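Local coordinates for protein oxidoreductase YdhF (PDB 1OG6) that binds NADPH in an alpha/beta barrel and probably acts as an oxidoreductase of the aldo/keto reductase family, on a substrate not yet defined, at residues Thr48-Asp53 with Val81-Ile86; Ala231-Glu236 with Arg282-Arg287; Val35-Glu40 with Gly264-Val269; Glu138-Phe143 with Gln169-Phe174. All blocks are in the same frame, centred on the assembly; numbering follows the deposited sequence.

Interaction 1. Residues Thr48-Asp53 with Val81-Ile86; sequences TVDHAD and VSKCGI. With NAP (NADP nicotinamide-adenine-dinucleotide phosphate), chain F.
D50 and K83 reach for each other from neighbouring parallel strands, their side chains crossing at about a right angle. The aspartate extends with CG anti to the backbone N (chi1 -169°), which brings OD2 within 3.2 Å of K83 NZ in a salt bridge. The ammonium comes from above the carboxylate plane, 37° out of it. The same OD2 accepts the ribose hydroxyl O2D of NADP at 2.9 Å, joining the cofactor to the lysine through one oxygen. Lysine suits this place because its long chain, bent at the last torsion (chi4 67°), passes A52 CB and curls back towards the first strand; NZ also donates to H51 O, although the modelled length is too short to trust. Strands 48-50 and 79-87 are successive members of the TIM barrel, joined by a beta-alpha-beta crossover, and V81 N bonds to V49 O at 2.9 Å. At their C-terminal mouth D50 and K83, with nearby Y55 and H128, probably correspond to the Asp-Tyr-Lys-His tetrad of the family; Y55, the proton donor by similarity, has a weak hydrogen bond between its OH and K83 NZ. On the same face of the sheet as D50, V81 brings CG2 to T48 CG2 at 3.9 Å, with CG1 crossing obliquely beside D50 OD1. Beyond the strand, D53 N donates weakly to K83 O, and its carboxylate leans over C84, OD2 lying 3.4 Å from C84 CA. S82 OG, beside A52 CA, bonds to E61.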
# COMPACT_ATOMS: atom_id res chain seq x y z
N THR C 48 -32.83 2.11 -3.43
CA THR C 48 -31.88 1.17 -2.86
C THR C 48 -31.96 1.24 -1.35
O THR C 48 -31.86 2.32 -0.77
CB THR C 48 -30.45 1.51 -3.27
OG1 THR C 48 -30.43 1.80 -4.66
CG2 THR C 48 -29.52 0.35 -2.99
N VAL C 49 -32.16 0.10 -0.70
CA VAL C 49 -32.21 0.07 0.76
C VAL C 49 -31.06 -0.78 1.28
O VAL C 49 -30.77 -1.85 0.76
CB VAL C 49 -33.55 -0.48 1.28
CG1 VAL C 49 -34.70 0.35 0.73
CG2 VAL C 49 -33.69 -1.94 0.93
N ASP C 50 -30.40 -0.26 2.32
CA ASP C 50 -29.26 -0.92 2.93
C ASP C 50 -29.66 -1.70 4.18
O ASP C 50 -30.41 -1.21 5.01
CB ASP C 50 -28.21 0.12 3.29
CG ASP C 50 -26.90 -0.49 3.69
OD1 ASP C 50 -26.27 -1.13 2.82
OD2 ASP C 50 -26.50 -0.33 4.86
N HIS C 51 -29.14 -2.92 4.30
CA HIS C 51 -29.41 -3.79 5.43
C HIS C 51 -28.18 -4.61 5.76
O HIS C 51 -27.17 -4.53 5.06
CB HIS C 51 -30.53 -4.76 5.09
CG HIS C 51 -31.89 -4.19 5.32
ND1 HIS C 51 -32.37 -3.90 6.58
CD2 HIS C 51 -32.86 -3.84 4.45
CE1 HIS C 51 -33.58 -3.40 6.47
NE2 HIS C 51 -33.90 -3.34 5.19
N ALA C 52 -28.26 -5.40 6.82
CA ALA C 52 -27.14 -6.25 7.21
C ALA C 52 -27.49 -7.38 8.17
O ALA C 52 -28.51 -7.37 8.85
CB ALA C 52 -26.01 -5.40 7.78
N ASP C 53 -26.59 -8.35 8.19
CA ASP C 53 -26.66 -9.54 9.02
C ASP C 53 -27.06 -9.20 10.46
O ASP C 53 -28.19 -9.41 10.89
CB ASP C 53 -25.27 -10.20 8.99
CG ASP C 53 -25.29 -11.66 9.36
OD1 ASP C 53 -26.38 -12.25 9.50
OD2 ASP C 53 -24.19 -12.24 9.49
N VAL C 81 -29.89 -4.47 -0.27
CA VAL C 81 -28.47 -4.68 -0.03
C VAL C 81 -28.34 -5.20 1.39
O VAL C 81 -28.96 -4.68 2.31
CB VAL C 81 -27.68 -3.36 -0.15
CG1 VAL C 81 -26.23 -3.59 0.21
CG2 VAL C 81 -27.78 -2.81 -1.55
N SER C 82 -27.53 -6.23 1.58
CA SER C 82 -27.35 -6.75 2.92
C SER C 82 -25.94 -7.29 3.03
O SER C 82 -25.24 -7.41 2.03
CB SER C 82 -28.37 -7.85 3.20
OG SER C 82 -28.47 -8.08 4.60
N LYS C 83 -25.53 -7.61 4.25
CA LYS C 83 -24.19 -8.10 4.49
C LYS C 83 -24.24 -9.31 5.40
O LYS C 83 -25.31 -9.73 5.83
CB LYS C 83 -23.37 -7.01 5.15
CG LYS C 83 -23.74 -5.62 4.66
CD LYS C 83 -23.14 -4.53 5.51
CE LYS C 83 -23.76 -3.20 5.17
NZ LYS C 83 -25.19 -3.15 5.55
N CYS C 84 -23.07 -9.86 5.68
CA CYS C 84 -22.93 -11.01 6.55
C CYS C 84 -21.44 -11.22 6.73
O CYS C 84 -20.66 -10.87 5.85
CB CYS C 84 -23.54 -12.26 5.91
SG CYS C 84 -22.47 -13.08 4.70
N GLY C 85 -21.04 -11.78 7.87
CA GLY C 85 -19.63 -12.00 8.09
C GLY C 85 -19.19 -11.55 9.45
O GLY C 85 -18.00 -11.56 9.77
N ILE C 86 -20.15 -11.14 10.27
CA ILE C 86 -19.83 -10.69 11.62
C ILE C 86 -20.62 -11.49 12.67
O ILE C 86 -21.74 -11.96 12.41
CB ILE C 86 -20.12 -9.17 11.80
CG1 ILE C 86 -19.29 -8.37 10.79
CG2 ILE C 86 -19.74 -8.73 13.21
CD1 ILE C 86 -19.34 -6.87 11.01
PA NAP F . -25.33 9.05 9.30
O1A NAP F . -24.19 9.70 9.82
O2A NAP F . -25.95 9.28 7.94
O5B NAP F . -26.56 9.23 10.32
C5B NAP F . -26.80 10.55 10.84
C4B NAP F . -27.49 10.31 12.23
O4B NAP F . -27.69 11.68 12.73
C3B NAP F . -28.93 9.73 12.16
O3B NAP F . -29.00 8.77 13.20
C2B NAP F . -29.89 10.88 12.40
O2B NAP F . -30.94 10.56 13.31
C1B NAP F . -29.02 12.04 12.98
N9A NAP F . -29.34 13.29 12.31
C8A NAP F . -29.58 13.59 10.98
N7A NAP F . -29.85 14.86 10.75
C5A NAP F . -29.79 15.43 12.02
C6A NAP F . -29.99 16.76 12.42
N6A NAP F . -30.29 17.81 11.64
N1A NAP F . -29.86 17.04 13.80
N3A NAP F . -29.34 14.70 14.34
C4A NAP F . -29.48 14.45 12.99
O3 NAP F . -25.07 7.48 9.34
PN NAP F . -25.42 6.37 10.40
O1N NAP F . -24.41 5.74 11.25
O2N NAP F . -26.74 5.74 10.09
O5D NAP F . -24.72 5.36 9.34
C5D NAP F . -24.94 5.41 7.88
C4D NAP F . -25.55 4.11 7.35
O4D NAP F . -24.55 3.17 6.88
C3D NAP F . -26.50 3.30 8.31
O3D NAP F . -27.88 3.62 8.08
O2D NAP F . -27.13 1.11 7.30
C1D NAP F . -24.85 1.82 7.35
N1N NAP F . -23.67 1.31 8.15
C2N NAP F . -22.71 0.44 7.57
C3N NAP F . -21.65 -0.02 8.36
C7N NAP F . -20.62 -0.96 7.73
O7N NAP F . -19.73 -1.34 8.45
N7N NAP F . -20.70 -1.33 6.48
C4N NAP F . -21.52 0.37 9.77
C5N NAP F . -22.50 1.25 10.31
C6N NAP F . -23.59 1.73 9.52
P2B NAP F . -32.46 11.10 13.16
O1X NAP F . -33.49 10.73 12.10
O2X NAP F . -32.91 11.61 14.51
O3X NAP F . -32.71 9.66 13.53

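Interaction 2. Residues Ala231-Glu236 with Arg282-Arg287; sequences AVVAEE and RQQWFR
E236 and R287 meet between two nearly antiparallel helices on the outside of the TIM barrel, helix 224-237 and the C-terminal helix 282-293, whose local axes lie 10.9 Å apart at 163°. The glutamate can be followed outwards. Its CB sits 3.6 Å from Q284 NE2, so the amide of the glutamine already lies near the root of the chain. CG stands beside the backbone N (chi1 -77°), and the chain then runs on extended, carrying CD to the neighbourhood of R287 NH2. At the tip, OE1 forms a salt bridge with R287 NH2 at 2.8 Å, the carboxylate and guanidinium planes only 20° apart. OE2 also lies near R287 NH2, at 3.2 Å. Glutamate suits this exposed border of the contact because its single oxygen OE1 can serve both an arginine and a glutamine. R287 is shared, its NH1 pairing with E229, about two turns before E236 on the same helix. V233 packs beside the polar pair with two methyls: CG1 on Q284 CG, CG2 by the guanidinium. V245 of helix 242-251 also touches V233. Q284 NE2 completes the grip on E236, donating in its own amide plane to the anti lone pair of OE1 at 2.9 Å.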
# COMPACT_ATOMS: atom_id res chain seq x y z
N ALA C 231 -21.85 26.14 7.47
CA ALA C 231 -22.92 27.13 7.47
C ALA C 231 -22.64 28.24 6.47
O ALA C 231 -23.54 28.68 5.77
CB ALA C 231 -23.09 27.72 8.85
N VAL C 232 -21.38 28.69 6.42
CA VAL C 232 -20.98 29.74 5.49
C VAL C 232 -21.26 29.26 4.08
O VAL C 232 -22.05 29.87 3.36
CB VAL C 232 -19.48 30.05 5.58
CG1 VAL C 232 -19.09 30.98 4.47
CG2 VAL C 232 -19.16 30.67 6.90
N VAL C 233 -20.61 28.17 3.69
CA VAL C 233 -20.81 27.63 2.35
C VAL C 233 -22.30 27.41 2.07
O VAL C 233 -22.77 27.65 0.96
CB VAL C 233 -20.04 26.29 2.16
CG1 VAL C 233 -20.33 25.73 0.79
CG2 VAL C 233 -18.55 26.51 2.31
N ALA C 234 -23.04 26.96 3.09
CA ALA C 234 -24.47 26.70 2.93
C ALA C 234 -25.16 27.92 2.35
O ALA C 234 -26.07 27.79 1.54
CB ALA C 234 -25.08 26.34 4.26
N GLU C 235 -24.73 29.10 2.77
CA GLU C 235 -25.33 30.34 2.29
C GLU C 235 -24.89 30.61 0.86
O GLU C 235 -25.66 31.15 0.07
CB GLU C 235 -24.93 31.51 3.18
CG GLU C 235 -25.59 32.81 2.79
CD GLU C 235 -25.04 34.00 3.56
OE1 GLU C 235 -25.24 34.05 4.79
OE2 GLU C 235 -24.39 34.87 2.94
N GLU C 236 -23.66 30.23 0.54
CA GLU C 236 -23.09 30.42 -0.80
C GLU C 236 -23.71 29.49 -1.85
O GLU C 236 -23.79 29.84 -3.03
CB GLU C 236 -21.58 30.22 -0.74
CG GLU C 236 -20.84 31.39 -0.15
CD GLU C 236 -19.43 31.05 0.25
OE1 GLU C 236 -18.76 30.28 -0.46
OE2 GLU C 236 -18.98 31.58 1.29
N ARG C 282 -14.50 23.78 -6.21
CA ARG C 282 -13.33 23.11 -5.65
C ARG C 282 -12.83 23.82 -4.41
O ARG C 282 -12.51 23.18 -3.41
CB ARG C 282 -12.20 23.04 -6.67
CG ARG C 282 -12.53 22.26 -7.92
CD ARG C 282 -11.34 22.19 -8.87
NE ARG C 282 -10.34 21.23 -8.41
CZ ARG C 282 -10.18 20.02 -8.92
NH1 ARG C 282 -10.96 19.60 -9.92
NH2 ARG C 282 -9.25 19.22 -8.43
N GLN C 283 -12.77 25.14 -4.46
CA GLN C 283 -12.30 25.94 -3.34
C GLN C 283 -13.27 25.92 -2.16
O GLN C 283 -12.94 26.34 -1.06
CB GLN C 283 -12.09 27.36 -3.80
CG GLN C 283 -10.73 27.90 -3.50
CD GLN C 283 -10.56 29.28 -4.05
OE1 GLN C 283 -10.67 29.49 -5.25
NE2 GLN C 283 -10.30 30.23 -3.18
N GLN C 284 -14.48 25.45 -2.42
CA GLN C 284 -15.51 25.37 -1.41
C GLN C 284 -15.28 24.01 -0.79
O GLN C 284 -15.51 23.79 0.39
CB GLN C 284 -16.87 25.43 -2.08
CG GLN C 284 -17.85 26.41 -1.50
CD GLN C 284 -18.81 26.94 -2.56
OE1 GLN C 284 -19.31 26.19 -3.40
NE2 GLN C 284 -19.09 28.22 -2.50
N TRP C 285 -14.81 23.10 -1.62
CA TRP C 285 -14.53 21.74 -1.19
C TRP C 285 -13.33 21.70 -0.25
O TRP C 285 -13.37 21.07 0.81
CB TRP C 285 -14.26 20.87 -2.42
CG TRP C 285 -14.25 19.43 -2.12
CD1 TRP C 285 -15.32 18.58 -2.16
CD2 TRP C 285 -13.15 18.68 -1.63
NE1 TRP C 285 -14.94 17.34 -1.72
CE2 TRP C 285 -13.61 17.37 -1.39
CE3 TRP C 285 -11.80 18.97 -1.37
CZ2 TRP C 285 -12.78 16.36 -0.89
CZ3 TRP C 285 -10.98 17.97 -0.87
CH2 TRP C 285 -11.47 16.68 -0.64
N PHE C 286 -12.25 22.37 -0.64
CA PHE C 286 -11.03 22.41 0.16
C PHE C 286 -11.21 23.26 1.39
O PHE C 286 -10.51 23.10 2.39
CB PHE C 286 -9.87 22.94 -0.68
CG PHE C 286 -9.41 21.98 -1.73
CD1 PHE C 286 -9.99 21.98 -3.00
CD2 PHE C 286 -8.46 21.00 -1.43
CE1 PHE C 286 -9.63 21.01 -3.93
CE2 PHE C 286 -8.11 20.03 -2.36
CZ PHE C 286 -8.69 20.04 -3.61
N ARG C 287 -12.16 24.18 1.32
CA ARG C 287 -12.46 25.10 2.40
C ARG C 287 -13.15 24.33 3.53
O ARG C 287 -12.96 24.64 4.71
CB ARG C 287 -13.37 26.21 1.86
CG ARG C 287 -12.94 27.60 2.22
CD ARG C 287 -13.32 28.60 1.15
NE ARG C 287 -14.75 28.66 0.84
CZ ARG C 287 -15.71 29.05 1.68
NH1 ARG C 287 -15.42 29.42 2.91
NH2 ARG C 287 -16.97 29.08 1.26

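Interaction 3. Residues Val35-Glu40 with Gly264-Val269; sequences VSFIEE and GKIERV. With NAP (NADP nicotinamide-adenine-dinucleotide phosphate), chain F.
G264 N donates to phosphate oxygen O1X of NADP at 2.8 Å, with an N-H...O angle of 151°, while G264 O on the other side of the same residue approaches the F37 ring. The phosphate is the one on the 2' oxygen of the adenosine ribose. Its O2X takes a second bond, from K265 NZ at 2.9 Å, the lysine chain turning at chi4 (58°) to bring the ammonium round. R268 lays its guanidinium flat over the adenine, with C5A 3.5 Å above its plane, and K265 CE sits toward the rim of the opposite face. NH1 also points to the phosphate, but too close in the model for that bond to be trusted. K265 is the N-cap of helix 266-274, which in the barrel packs beside helix 31-42. There the contact is apolar. I266, its CG1 anti to the backbone N (chi1 -167°), sends CD1 to 3.5 Å from F37 CE1, and its CG1 rests on E40 CB at 3.8 Å. V269 CG2 meets the edge of the phenyl ring near CZ, at 4.1 Å. Phenylalanine suits the place because its ring slips inward alongside I266 toward M19 of strand 13-20. The bonds from G264 N and K265 NZ to the extra phosphate, with R268 over the adenine beside it, imply a site that probably favours NADP(H) over NAD(H).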
# COMPACT_ATOMS: atom_id res chain seq x y z
N VAL C 35 -44.11 0.72 6.22
CA VAL C 35 -44.53 0.66 4.82
C VAL C 35 -44.88 2.03 4.25
O VAL C 35 -44.77 2.25 3.04
CB VAL C 35 -45.75 -0.27 4.64
CG1 VAL C 35 -46.27 -0.17 3.22
CG2 VAL C 35 -45.34 -1.70 4.93
N SER C 36 -45.30 2.95 5.11
CA SER C 36 -45.66 4.29 4.68
C SER C 36 -44.38 5.04 4.35
O SER C 36 -44.26 5.69 3.30
CB SER C 36 -46.43 5.00 5.79
OG SER C 36 -47.21 6.05 5.27
N PHE C 37 -43.41 4.94 5.26
CA PHE C 37 -42.09 5.56 5.13
C PHE C 37 -41.38 5.00 3.90
O PHE C 37 -40.83 5.74 3.08
CB PHE C 37 -41.26 5.26 6.38
CG PHE C 37 -39.84 5.77 6.32
CD1 PHE C 37 -39.57 7.13 6.31
CD2 PHE C 37 -38.77 4.88 6.31
CE1 PHE C 37 -38.25 7.59 6.29
CE2 PHE C 37 -37.45 5.33 6.28
CZ PHE C 37 -37.20 6.69 6.27
N ILE C 38 -41.41 3.68 3.78
CA ILE C 38 -40.80 2.98 2.66
C ILE C 38 -41.40 3.45 1.35
O ILE C 38 -40.77 3.33 0.31
CB ILE C 38 -40.99 1.47 2.80
CG1 ILE C 38 -40.15 0.96 3.97
CG2 ILE C 38 -40.60 0.76 1.52
CD1 ILE C 38 -40.38 -0.48 4.29
N GLU C 39 -42.62 3.97 1.40
CA GLU C 39 -43.27 4.46 0.19
C GLU C 39 -42.80 5.87 -0.11
O GLU C 39 -42.21 6.14 -1.16
CB GLU C 39 -44.78 4.46 0.34
CG GLU C 39 -45.43 3.13 0.07
CD GLU C 39 -46.94 3.21 0.17
OE1 GLU C 39 -47.51 4.18 -0.37
OE2 GLU C 39 -47.54 2.31 0.80
N GLU C 40 -43.08 6.77 0.82
CA GLU C 40 -42.70 8.16 0.68
C GLU C 40 -41.28 8.28 0.17
O GLU C 40 -41.02 9.02 -0.78
CB GLU C 40 -42.85 8.89 2.02
CG GLU C 40 -44.29 9.13 2.42
CD GLU C 40 -44.43 9.76 3.79
OE1 GLU C 40 -44.17 9.07 4.80
OE2 GLU C 40 -44.80 10.95 3.86
N GLY C 264 -34.39 8.64 10.44
CA GLY C 264 -35.69 7.98 10.50
C GLY C 264 -36.86 8.92 10.26
O GLY C 264 -38.03 8.53 10.35
N LYS C 265 -36.54 10.17 9.95
CA LYS C 265 -37.54 11.20 9.68
C LYS C 265 -37.58 11.42 8.18
O LYS C 265 -36.59 11.83 7.59
CB LYS C 265 -37.15 12.49 10.40
CG LYS C 265 -37.00 12.30 11.91
CD LYS C 265 -36.62 13.59 12.60
CE LYS C 265 -36.67 13.42 14.10
NZ LYS C 265 -35.77 12.33 14.54
N ILE C 266 -38.73 11.13 7.58
CA ILE C 266 -38.88 11.27 6.13
C ILE C 266 -38.59 12.68 5.61
O ILE C 266 -38.20 12.84 4.45
CB ILE C 266 -40.30 10.85 5.69
CG1 ILE C 266 -40.34 10.68 4.17
CG2 ILE C 266 -41.31 11.87 6.12
CD1 ILE C 266 -39.44 9.58 3.66
N GLU C 267 -38.78 13.70 6.45
CA GLU C 267 -38.52 15.09 6.05
C GLU C 267 -37.02 15.37 5.97
O GLU C 267 -36.58 16.19 5.17
CB GLU C 267 -39.18 16.06 7.03
CG GLU C 267 -38.82 15.87 8.50
CD GLU C 267 -39.68 14.82 9.19
OE1 GLU C 267 -39.67 13.65 8.77
OE2 GLU C 267 -40.37 15.17 10.17
N ARG C 268 -36.25 14.69 6.83
CA ARG C 268 -34.80 14.82 6.86
C ARG C 268 -34.25 14.04 5.67
O ARG C 268 -33.17 14.32 5.17
CB ARG C 268 -34.23 14.25 8.15
CG ARG C 268 -34.16 15.25 9.28
CD ARG C 268 -33.61 14.63 10.54
NE ARG C 268 -33.45 15.63 11.60
CZ ARG C 268 -33.16 15.34 12.86
NH1 ARG C 268 -33.01 14.08 13.24
NH2 ARG C 268 -33.02 16.31 13.75
N VAL C 269 -35.03 13.06 5.24
CA VAL C 269 -34.67 12.25 4.09
C VAL C 269 -35.02 13.05 2.85
O VAL C 269 -34.42 12.87 1.79
CB VAL C 269 -35.45 10.91 4.08
CG1 VAL C 269 -35.09 10.10 2.85
CG2 VAL C 269 -35.13 10.14 5.35
PA NAP F . -25.33 9.05 9.30
O1A NAP F . -24.19 9.70 9.82
O2A NAP F . -25.95 9.28 7.94
O5B NAP F . -26.56 9.23 10.32
C5B NAP F . -26.80 10.55 10.84
C4B NAP F . -27.49 10.31 12.23
O4B NAP F . -27.69 11.68 12.73
C3B NAP F . -28.93 9.73 12.16
O3B NAP F . -29.00 8.77 13.20
C2B NAP F . -29.89 10.88 12.40
O2B NAP F . -30.94 10.56 13.31
C1B NAP F . -29.02 12.04 12.98
N9A NAP F . -29.34 13.29 12.31
C8A NAP F . -29.58 13.59 10.98
N7A NAP F . -29.85 14.86 10.75
C5A NAP F . -29.79 15.43 12.02
C6A NAP F . -29.99 16.76 12.42
N6A NAP F . -30.29 17.81 11.64
N1A NAP F . -29.86 17.04 13.80
N3A NAP F . -29.34 14.70 14.34
C4A NAP F . -29.48 14.45 12.99
O3 NAP F . -25.07 7.48 9.34
PN NAP F . -25.42 6.37 10.40
O1N NAP F . -24.41 5.74 11.25
O2N NAP F . -26.74 5.74 10.09
O5D NAP F . -24.72 5.36 9.34
C5D NAP F . -24.94 5.41 7.88
C4D NAP F . -25.55 4.11 7.35
O4D NAP F . -24.55 3.17 6.88
C3D NAP F . -26.50 3.30 8.31
O3D NAP F . -27.88 3.62 8.08
O2D NAP F . -27.13 1.11 7.30
C1D NAP F . -24.85 1.82 7.35
N1N NAP F . -23.67 1.31 8.15
C2N NAP F . -22.71 0.44 7.57
C3N NAP F . -21.65 -0.02 8.36
C7N NAP F . -20.62 -0.96 7.73
O7N NAP F . -19.73 -1.34 8.45
N7N NAP F . -20.70 -1.33 6.48
C4N NAP F . -21.52 0.37 9.77
C5N NAP F . -22.50 1.25 10.31
C6N NAP F . -23.59 1.73 9.52
P2B NAP F . -32.46 11.10 13.16
O1X NAP F . -33.49 10.73 12.10
O2X NAP F . -32.91 11.61 14.51
O3X NAP F . -32.71 9.66 13.53

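Interaction 4. Residues Glu138-Phe143 with Gln169-Phe174; sequences EVADAF and QSRLPF
A140 meets R171 and L172 through its single methyl; the side-chain contacts are apolar, with no hydrogen bond across the two segments. A140 CB lies 3.7 Å from R171 CB and equally far from L172 CD2, with the carbonyl oxygen of R171 close by; alanine suits a helix face approached so nearly by another backbone. L172 sets CG beside its own backbone N (chi1 -59°) and divides its methyls, CD2 going to A140 and CD1 to the edge of the F143 ring, 4.0 Å from CD2 of that ring. V139 CG1 occupies one face of F143. The F174 ring turns its edge to F143 CB, 4.4 Å from CZ. Among polar interactions, a type I turn runs from Q169 to L172, where L172 N donates to Q169 O at 3.2 Å. R171 directs its long polar end away from residues 138-143: NH1 gives a bond to S170 OG at 3.0 Å and another to the carbonyl of Q201 of the third subunit, so this turn also touches a subunit boundary. In the TIM barrel the turn follows helix 162-169 and leads to strand 179-182, pressed against helix 136-147; F155 of strand 152-158 stacks on F143 and also meets F174, while I127 of strand 122-127 touches F143 from the barrel side.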
# COMPACT_ATOMS: atom_id res chain seq x y z
N GLU C 138 -13.05 -19.95 0.23
CA GLU C 138 -14.28 -20.30 0.92
C GLU C 138 -15.39 -19.32 0.61
O GLU C 138 -16.54 -19.71 0.40
CB GLU C 138 -14.06 -20.34 2.43
CG GLU C 138 -13.50 -21.64 2.97
CD GLU C 138 -13.72 -21.78 4.46
OE1 GLU C 138 -13.06 -21.05 5.25
OE2 GLU C 138 -14.57 -22.61 4.85
N VAL C 139 -15.05 -18.04 0.58
CA VAL C 139 -16.03 -17.01 0.29
C VAL C 139 -16.47 -17.06 -1.17
O VAL C 139 -17.63 -16.84 -1.49
CB VAL C 139 -15.47 -15.61 0.58
CG1 VAL C 139 -16.52 -14.56 0.29
CG2 VAL C 139 -15.02 -15.54 2.02
N ALA C 140 -15.53 -17.36 -2.06
CA ALA C 140 -15.85 -17.43 -3.48
C ALA C 140 -16.85 -18.54 -3.76
O ALA C 140 -17.72 -18.38 -4.60
CB ALA C 140 -14.59 -17.66 -4.28
N ASP C 141 -16.72 -19.66 -3.05
CA ASP C 141 -17.62 -20.80 -3.23
C ASP C 141 -19.01 -20.51 -2.70
O ASP C 141 -20.01 -20.89 -3.32
CB ASP C 141 -17.07 -22.07 -2.56
CG ASP C 141 -15.77 -22.56 -3.19
OD1 ASP C 141 -15.63 -22.48 -4.43
OD2 ASP C 141 -14.88 -23.05 -2.44
N ALA C 142 -19.10 -19.85 -1.55
CA ALA C 142 -20.39 -19.51 -0.99
C ALA C 142 -21.10 -18.59 -1.99
O ALA C 142 -22.31 -18.61 -2.11
CB ALA C 142 -20.22 -18.81 0.34
N PHE C 143 -20.31 -17.79 -2.70
CA PHE C 143 -20.84 -16.85 -3.68
C PHE C 143 -21.30 -17.52 -4.97
O PHE C 143 -22.35 -17.17 -5.50
CB PHE C 143 -19.79 -15.77 -3.99
CG PHE C 143 -19.69 -14.68 -2.94
CD1 PHE C 143 -20.43 -14.76 -1.76
CD2 PHE C 143 -18.87 -13.58 -3.14
CE1 PHE C 143 -20.34 -13.75 -0.79
CE2 PHE C 143 -18.79 -12.57 -2.17
CZ PHE C 143 -19.52 -12.66 -1.00
N GLN C 169 -11.15 -10.60 -5.04
CA GLN C 169 -11.50 -10.40 -6.44
C GLN C 169 -10.80 -11.39 -7.38
O GLN C 169 -11.29 -11.70 -8.46
CB GLN C 169 -11.15 -8.96 -6.84
CG GLN C 169 -11.58 -8.55 -8.22
CD GLN C 169 -13.06 -8.68 -8.42
OE1 GLN C 169 -13.58 -9.77 -8.63
NE2 GLN C 169 -13.77 -7.56 -8.34
N SER C 170 -9.64 -11.90 -6.96
CA SER C 170 -8.88 -12.85 -7.76
C SER C 170 -9.59 -14.18 -7.78
O SER C 170 -9.30 -15.03 -8.62
CB SER C 170 -7.51 -13.05 -7.16
OG SER C 170 -7.63 -13.63 -5.88
N ARG C 171 -10.50 -14.36 -6.84
CA ARG C 171 -11.27 -15.59 -6.70
C ARG C 171 -12.66 -15.53 -7.32
O ARG C 171 -13.41 -16.50 -7.24
CB ARG C 171 -11.43 -15.94 -5.21
CG ARG C 171 -10.39 -16.88 -4.64
CD ARG C 171 -8.99 -16.32 -4.73
NE ARG C 171 -8.05 -17.16 -4.01
CZ ARG C 171 -6.73 -17.03 -4.06
NH1 ARG C 171 -6.20 -16.09 -4.82
NH2 ARG C 171 -5.95 -17.83 -3.35
N LEU C 172 -13.01 -14.39 -7.92
CA LEU C 172 -14.33 -14.25 -8.51
C LEU C 172 -14.37 -14.02 -10.02
O LEU C 172 -13.52 -13.34 -10.60
CB LEU C 172 -15.09 -13.12 -7.82
CG LEU C 172 -15.29 -13.32 -6.33
CD1 LEU C 172 -16.25 -12.26 -5.83
CD2 LEU C 172 -15.84 -14.70 -6.04
N PRO C 173 -15.38 -14.60 -10.68
CA PRO C 173 -15.56 -14.47 -12.13
C PRO C 173 -16.29 -13.16 -12.48
O PRO C 173 -16.34 -12.76 -13.64
CB PRO C 173 -16.35 -15.72 -12.49
CG PRO C 173 -17.21 -15.91 -11.28
CD PRO C 173 -16.26 -15.65 -10.14
N PHE C 174 -16.85 -12.51 -11.47
CA PHE C 174 -17.57 -11.25 -11.67
C PHE C 174 -17.00 -10.09 -10.84
O PHE C 174 -16.47 -10.30 -9.75
CB PHE C 174 -19.06 -11.45 -11.36
CG PHE C 174 -19.34 -12.41 -10.23
CD1 PHE C 174 -18.92 -12.12 -8.93
CD2 PHE C 174 -20.05 -13.58 -10.46
CE1 PHE C 174 -19.22 -13.00 -7.89
CE2 PHE C 174 -20.35 -14.47 -9.42
CZ PHE C 174 -19.93 -14.17 -8.14

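From the N terminus, residues 35-40 open interaction 3, which does not close until 264-269, more than 220 residues on. Within that long span lie interaction 1, joining consecutive barrel strands through residues 48-53 and 81-86, and then interaction 4, whose loop runs from helix 136-147 to the turn at 169-174. These two follow one another in series. Interaction 2 opens at 231-236, before interaction 3 has closed, and ends at 282-287, so the two cross. Interaction 3 thus brings an early and a late part of the barrel side by side, interaction 2 joins the C-terminal helix 282-293 to helix 224-237, and interactions 1 and 3 both touch the cofactor.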